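Local coordinates for ATP phosphoribosyltransferase regulatory subunit (Thermotoga maritima, PDB 1USY), which is probably required for the first step of histidine biosynthesis and may let histidine feedback-regulate ATP phosphoribosyltransferase, at residues L103-E115 against D204-F216. Numbering follows the deposited sequence.
Sequences LDDSLEVLEIIVE and DLLSASSFLQEKF
Phe216, Leu107 and Phe211 bury more surface than any other residues in the contact between two helices that lie side by side on one face of the central mixed sheet, in the fold of class II aminoacyl-tRNA synthetases to which this protein is related. The helices run the same way, crossing at -38° with axes 10.7 Å apart, and touch through side chains spaced about one turn apart. Leu107 and Phe211 form the middle. Phe211 turns its ring away from its own N (chi1 180°), which lays it across the other helix with one face to Leu107, whose CB sits 4.2 Å from the ring centroid in a CH-pi contact. Glu111 CB meets the same ring at its edge, 3.5 Å from Phe211 CE1. The rest of Leu107 points CD2 at Ala208, whose small side chain suits a place where the backbones come near, 6.8 Å from Leu107 CA to Ala208 CA. Nearer the sheet, Leu110 and Leu212 cross at about a right angle, CD1 to CD1; branched, apolar chains fit here because Phe239 and Val127 of the strands lie beneath them. Phe216, the first residue to leave the helical path, closes the far end. Val114 CG1 stands over the centre of its ring, 3.5 Å from the centroid, and Lys215 CG lies over the opposite face, toward the rim. Glu115 CA and CB both lie against Phe216 CE2, while Glu115 OE2 forms a salt bridge with Lys15. A serine in place of Phe216 would probably leave Val114 CG1 without its aromatic partner and open a gap beside Glu115. A bend at chi2 (69°) brings OE1 of the buried Glu111 close to Phe216 CZ and into a salt bridge with the exposed Lys215, 3.5 Å from its NZ.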
loop_
_atom_site.group_PDB
_atom_site.type_symbol
_atom_site.label_atom_id
_atom_site.label_comp_id
_atom_site.label_asym_id
_atom_site.label_seq_id
_atom_site.Cartn_x
_atom_site.Cartn_y
_atom_site.Cartn_z
ATOM N N LEU B 103 -42.467 14.467 10.643
ATOM C CA LEU B 103 -42.359 14.937 9.271
ATOM C C LEU B 103 -41.812 16.369 9.243
ATOM O O LEU B 103 -41.008 16.711 8.355
ATOM C CB LEU B 103 -43.727 14.888 8.587
ATOM C CG LEU B 103 -43.831 14.426 7.133
ATOM C CD1 LEU B 103 -45.130 14.989 6.591
ATOM C CD2 LEU B 103 -42.649 14.856 6.289
ATOM N N ASP B 104 -42.253 17.187 10.214
ATOM C CA ASP B 104 -41.829 18.580 10.329
ATOM C C ASP B 104 -40.309 18.741 10.302
ATOM O O ASP B 104 -39.790 19.757 9.798
ATOM C CB ASP B 104 -42.391 19.204 11.582
ATOM C CG ASP B 104 -43.855 19.559 11.446
ATOM O OD1 ASP B 104 -44.488 19.030 10.519
ATOM O OD2 ASP B 104 -44.455 20.348 12.219
ATOM N N ASP B 105 -39.600 17.723 10.804
ATOM C CA ASP B 105 -38.133 17.694 10.767
ATOM C C ASP B 105 -37.589 17.468 9.368
ATOM O O ASP B 105 -36.609 18.111 8.985
ATOM C CB ASP B 105 -37.589 16.647 11.718
ATOM C CG ASP B 105 -37.614 17.119 13.134
ATOM O OD1 ASP B 105 -37.153 18.248 13.380
ATOM O OD2 ASP B 105 -38.091 16.454 14.066
ATOM N N SER B 106 -38.240 16.575 8.612
ATOM C CA SER B 106 -37.859 16.291 7.240
ATOM C C SER B 106 -38.158 17.496 6.398
ATOM O O SER B 106 -37.352 17.863 5.544
ATOM C CB SER B 106 -38.613 15.091 6.669
ATOM O OG SER B 106 -38.482 13.956 7.481
ATOM N N LEU B 107 -39.319 18.108 6.623
ATOM C CA LEU B 107 -39.679 19.332 5.887
ATOM C C LEU B 107 -38.697 20.506 6.038
ATOM O O LEU B 107 -38.399 21.175 5.060
ATOM C CB LEU B 107 -41.105 19.766 6.196
ATOM C CG LEU B 107 -42.151 18.653 5.995
ATOM C CD1 LEU B 107 -43.451 18.946 6.778
ATOM C CD2 LEU B 107 -42.427 18.411 4.513
ATOM N N GLU B 108 -38.176 20.715 7.249
ATOM C CA GLU B 108 -37.157 21.717 7.526
ATOM C C GLU B 108 -35.887 21.459 6.710
ATOM O O GLU B 108 -35.327 22.389 6.110
ATOM C CB GLU B 108 -36.864 21.766 9.027
ATOM C CG GLU B 108 -35.613 22.540 9.407
ATOM C CD GLU B 108 -35.715 23.187 10.771
ATOM O OE1 GLU B 108 -36.457 24.186 10.906
ATOM O OE2 GLU B 108 -35.045 22.711 11.708
ATOM N N VAL B 109 -35.440 20.206 6.666
ATOM C CA VAL B 109 -34.320 19.845 5.783
ATOM C C VAL B 109 -34.662 20.205 4.344
ATOM O O VAL B 109 -33.958 20.982 3.718
ATOM C CB VAL B 109 -33.923 18.361 5.887
ATOM C CG1 VAL B 109 -32.836 18.015 4.820
ATOM C CG2 VAL B 109 -33.462 18.027 7.320
ATOM N N LEU B 110 -35.776 19.686 3.844
ATOM C CA LEU B 110 -36.177 19.939 2.467
ATOM C C LEU B 110 -36.163 21.413 2.188
ATOM O O LEU B 110 -35.742 21.848 1.120
ATOM C CB LEU B 110 -37.597 19.446 2.222
ATOM C CG LEU B 110 -37.793 18.113 1.511
ATOM C CD1 LEU B 110 -39.232 18.040 1.214
ATOM C CD2 LEU B 110 -36.963 18.005 0.262
ATOM N N GLU B 111 -36.623 22.190 3.150
ATOM C CA GLU B 111 -36.883 23.572 2.871
ATOM C C GLU B 111 -35.566 24.283 2.619
ATOM O O GLU B 111 -35.451 25.030 1.647
ATOM C CB GLU B 111 -37.784 24.192 3.944
ATOM C CG GLU B 111 -37.188 25.309 4.782
ATOM C CD GLU B 111 -36.951 26.565 3.978
ATOM O OE1 GLU B 111 -37.899 26.988 3.266
ATOM O OE2 GLU B 111 -35.817 27.111 4.043
ATOM N N ILE B 112 -34.552 23.985 3.432
ATOM C CA ILE B 112 -33.201 24.522 3.215
ATOM C C ILE B 112 -32.529 24.028 1.904
ATOM O O ILE B 112 -32.006 24.843 1.157
ATOM C CB ILE B 112 -32.311 24.230 4.438
ATOM C CG1 ILE B 112 -32.903 24.849 5.681
ATOM C CG2 ILE B 112 -30.893 24.726 4.241
ATOM C CD1 ILE B 112 -32.285 24.309 6.942
ATOM N N ILE B 113 -32.556 22.725 1.634
ATOM C CA ILE B 113 -31.924 22.184 0.433
ATOM C C ILE B 113 -32.604 22.775 -0.812
ATOM O O ILE B 113 -31.933 23.278 -1.704
ATOM C CB ILE B 113 -31.947 20.611 0.387
ATOM C CG1 ILE B 113 -31.045 19.930 1.427
ATOM C CG2 ILE B 113 -31.500 20.108 -0.985
ATOM C CD1 ILE B 113 -30.042 20.760 2.066
ATOM N N VAL B 114 -33.935 22.722 -0.863
ATOM C CA VAL B 114 -34.669 23.256 -2.015
ATOM C C VAL B 114 -34.390 24.750 -2.170
ATOM O O VAL B 114 -34.034 25.203 -3.276
ATOM C CB VAL B 114 -36.217 23.017 -1.910
ATOM C CG1 VAL B 114 -37.009 23.865 -2.922
ATOM C CG2 VAL B 114 -36.562 21.539 -2.053
ATOM N N GLU B 115 -34.566 25.523 -1.091
ATOM C CA GLU B 115 -34.331 26.973 -1.174
ATOM C C GLU B 115 -32.906 27.250 -1.647
ATOM O O GLU B 115 -32.689 28.155 -2.496
ATOM C CB GLU B 115 -34.562 27.680 0.147
ATOM C CG GLU B 115 -34.247 29.160 0.086
ATOM C CD GLU B 115 -34.393 29.845 1.416
ATOM O OE1 GLU B 115 -35.035 29.281 2.312
ATOM O OE2 GLU B 115 -33.872 30.968 1.575
ATOM N N ASP B 204 -47.772 11.483 3.927
ATOM C CA ASP B 204 -46.405 11.977 3.800
ATOM C C ASP B 204 -46.139 12.669 2.459
ATOM O O ASP B 204 -45.641 13.795 2.439
ATOM C CB ASP B 204 -45.417 10.842 4.025
ATOM C CG ASP B 204 -45.193 10.585 5.482
ATOM O OD1 ASP B 204 -44.494 9.608 5.827
ATOM O OD2 ASP B 204 -45.697 11.323 6.355
ATOM N N LEU B 205 -46.463 12.003 1.354
ATOM C CA LEU B 205 -46.329 12.633 0.038
ATOM C C LEU B 205 -47.155 13.957 -0.056
ATOM O O LEU B 205 -46.643 14.969 -0.505
ATOM C CB LEU B 205 -46.719 11.653 -1.078
ATOM C CG LEU B 205 -45.697 10.547 -1.310
ATOM C CD1 LEU B 205 -46.279 9.392 -2.087
ATOM C CD2 LEU B 205 -44.501 11.105 -2.049
ATOM N N LEU B 206 -48.401 13.933 0.428
ATOM C CA LEU B 206 -49.317 15.057 0.332
ATOM C C LEU B 206 -48.833 16.262 1.115
ATOM O O LEU B 206 -49.020 17.404 0.706
ATOM C CB LEU B 206 -50.704 14.669 0.865
ATOM C CG LEU B 206 -51.858 14.139 -0.002
ATOM C CD1 LEU B 206 -53.139 13.975 0.867
ATOM C CD2 LEU B 206 -52.163 15.041 -1.184
ATOM N N SER B 207 -48.228 16.012 2.260
ATOM C CA SER B 207 -47.816 17.110 3.129
ATOM C C SER B 207 -46.505 17.710 2.601
ATOM O O SER B 207 -46.290 18.928 2.676
ATOM C CB SER B 207 -47.707 16.632 4.583
ATOM O OG SER B 207 -46.824 17.471 5.322
ATOM N N ALA B 208 -45.644 16.855 2.050
ATOM C CA ALA B 208 -44.399 17.313 1.428
ATOM C C ALA B 208 -44.714 18.159 0.181
ATOM O O ALA B 208 -44.375 19.340 0.127
ATOM C CB ALA B 208 -43.459 16.108 1.099
ATOM N N SER B 209 -45.373 17.557 -0.806
ATOM C CA SER B 209 -45.868 18.267 -2.000
ATOM C C SER B 209 -46.464 19.642 -1.663
ATOM O O SER B 209 -46.056 20.650 -2.249
ATOM C CB SER B 209 -46.962 17.443 -2.669
ATOM O OG SER B 209 -46.425 16.237 -3.159
ATOM N N SER B 210 -47.406 19.658 -0.725
ATOM C CA SER B 210 -48.070 20.891 -0.280
ATOM C C SER B 210 -47.064 21.888 0.245
ATOM O O SER B 210 -46.971 23.027 -0.227
ATOM C CB SER B 210 -49.047 20.599 0.854
ATOM O OG SER B 210 -50.342 20.377 0.335
ATOM N N PHE B 211 -46.326 21.446 1.219
ATOM C CA PHE B 211 -45.334 22.288 1.850
ATOM C C PHE B 211 -44.439 22.951 0.788
ATOM O O PHE B 211 -44.255 24.171 0.778
ATOM C CB PHE B 211 -44.466 21.477 2.806
ATOM C CG PHE B 211 -43.402 22.335 3.480
ATOM C CD1 PHE B 211 -42.112 22.367 2.956
ATOM C CD2 PHE B 211 -43.719 23.089 4.619
ATOM C CE1 PHE B 211 -41.132 23.152 3.562
ATOM C CE2 PHE B 211 -42.738 23.876 5.228
ATOM C CZ PHE B 211 -41.443 23.908 4.699
ATOM N N LEU B 212 -43.896 22.142 -0.103
ATOM C CA LEU B 212 -42.989 22.645 -1.157
ATOM C C LEU B 212 -43.721 23.579 -2.149
ATOM O O LEU B 212 -43.226 24.660 -2.496
ATOM C CB LEU B 212 -42.382 21.480 -1.950
ATOM C CG LEU B 212 -41.390 20.638 -1.128
ATOM C CD1 LEU B 212 -40.590 19.651 -1.984
ATOM C CD2 LEU B 212 -40.344 21.482 -0.386
ATOM N N GLN B 213 -44.891 23.157 -2.590
ATOM C CA GLN B 213 -45.686 23.931 -3.567
ATOM C C GLN B 213 -46.042 25.332 -3.044
ATOM O O GLN B 213 -45.907 26.338 -3.753
ATOM C CB GLN B 213 -46.986 23.209 -3.906
ATOM C CG GLN B 213 -46.980 22.634 -5.324
ATOM C CD GLN B 213 -48.185 21.745 -5.615
ATOM O OE1 GLN B 213 -49.035 21.560 -4.744
ATOM N NE2 GLN B 213 -48.310 21.179 -6.801
ATOM N N GLU B 214 -46.492 25.409 -1.810
ATOM C CA GLU B 214 -46.873 26.707 -1.242
ATOM C C GLU B 214 -45.693 27.674 -1.090
ATOM O O GLU B 214 -45.778 28.848 -1.475
ATOM C CB GLU B 214 -47.457 26.616 0.149
ATOM N N LYS B 215 -44.617 27.158 -0.527
ATOM C CA LYS B 215 -43.399 27.950 -0.247
ATOM C C LYS B 215 -42.542 28.160 -1.502
ATOM O O LYS B 215 -41.826 29.179 -1.615
ATOM C CB LYS B 215 -42.557 27.233 0.800
ATOM C CG LYS B 215 -41.438 28.102 1.348
ATOM C CD LYS B 215 -41.617 28.464 2.818
ATOM C CE LYS B 215 -40.606 29.507 3.266
ATOM N NZ LYS B 215 -39.656 29.856 2.198
ATOM N N PHE B 216 -42.511 27.305 -2.501
ATOM C CA PHE B 216 -41.700 27.507 -3.709
ATOM C C PHE B 216 -42.525 27.501 -4.993
ATOM O O PHE B 216 -42.595 26.488 -5.678
ATOM C CB PHE B 216 -40.589 26.456 -3.773
ATOM C CG PHE B 216 -39.747 26.434 -2.557
ATOM C CD1 PHE B 216 -39.945 25.474 -1.589
ATOM C CD2 PHE B 216 -38.770 27.397 -2.366
ATOM C CE1 PHE B 216 -39.145 25.444 -0.452
ATOM C CE2 PHE B 216 -37.976 27.379 -1.236
ATOM C CZ PHE B 216 -38.168 26.402 -0.274
#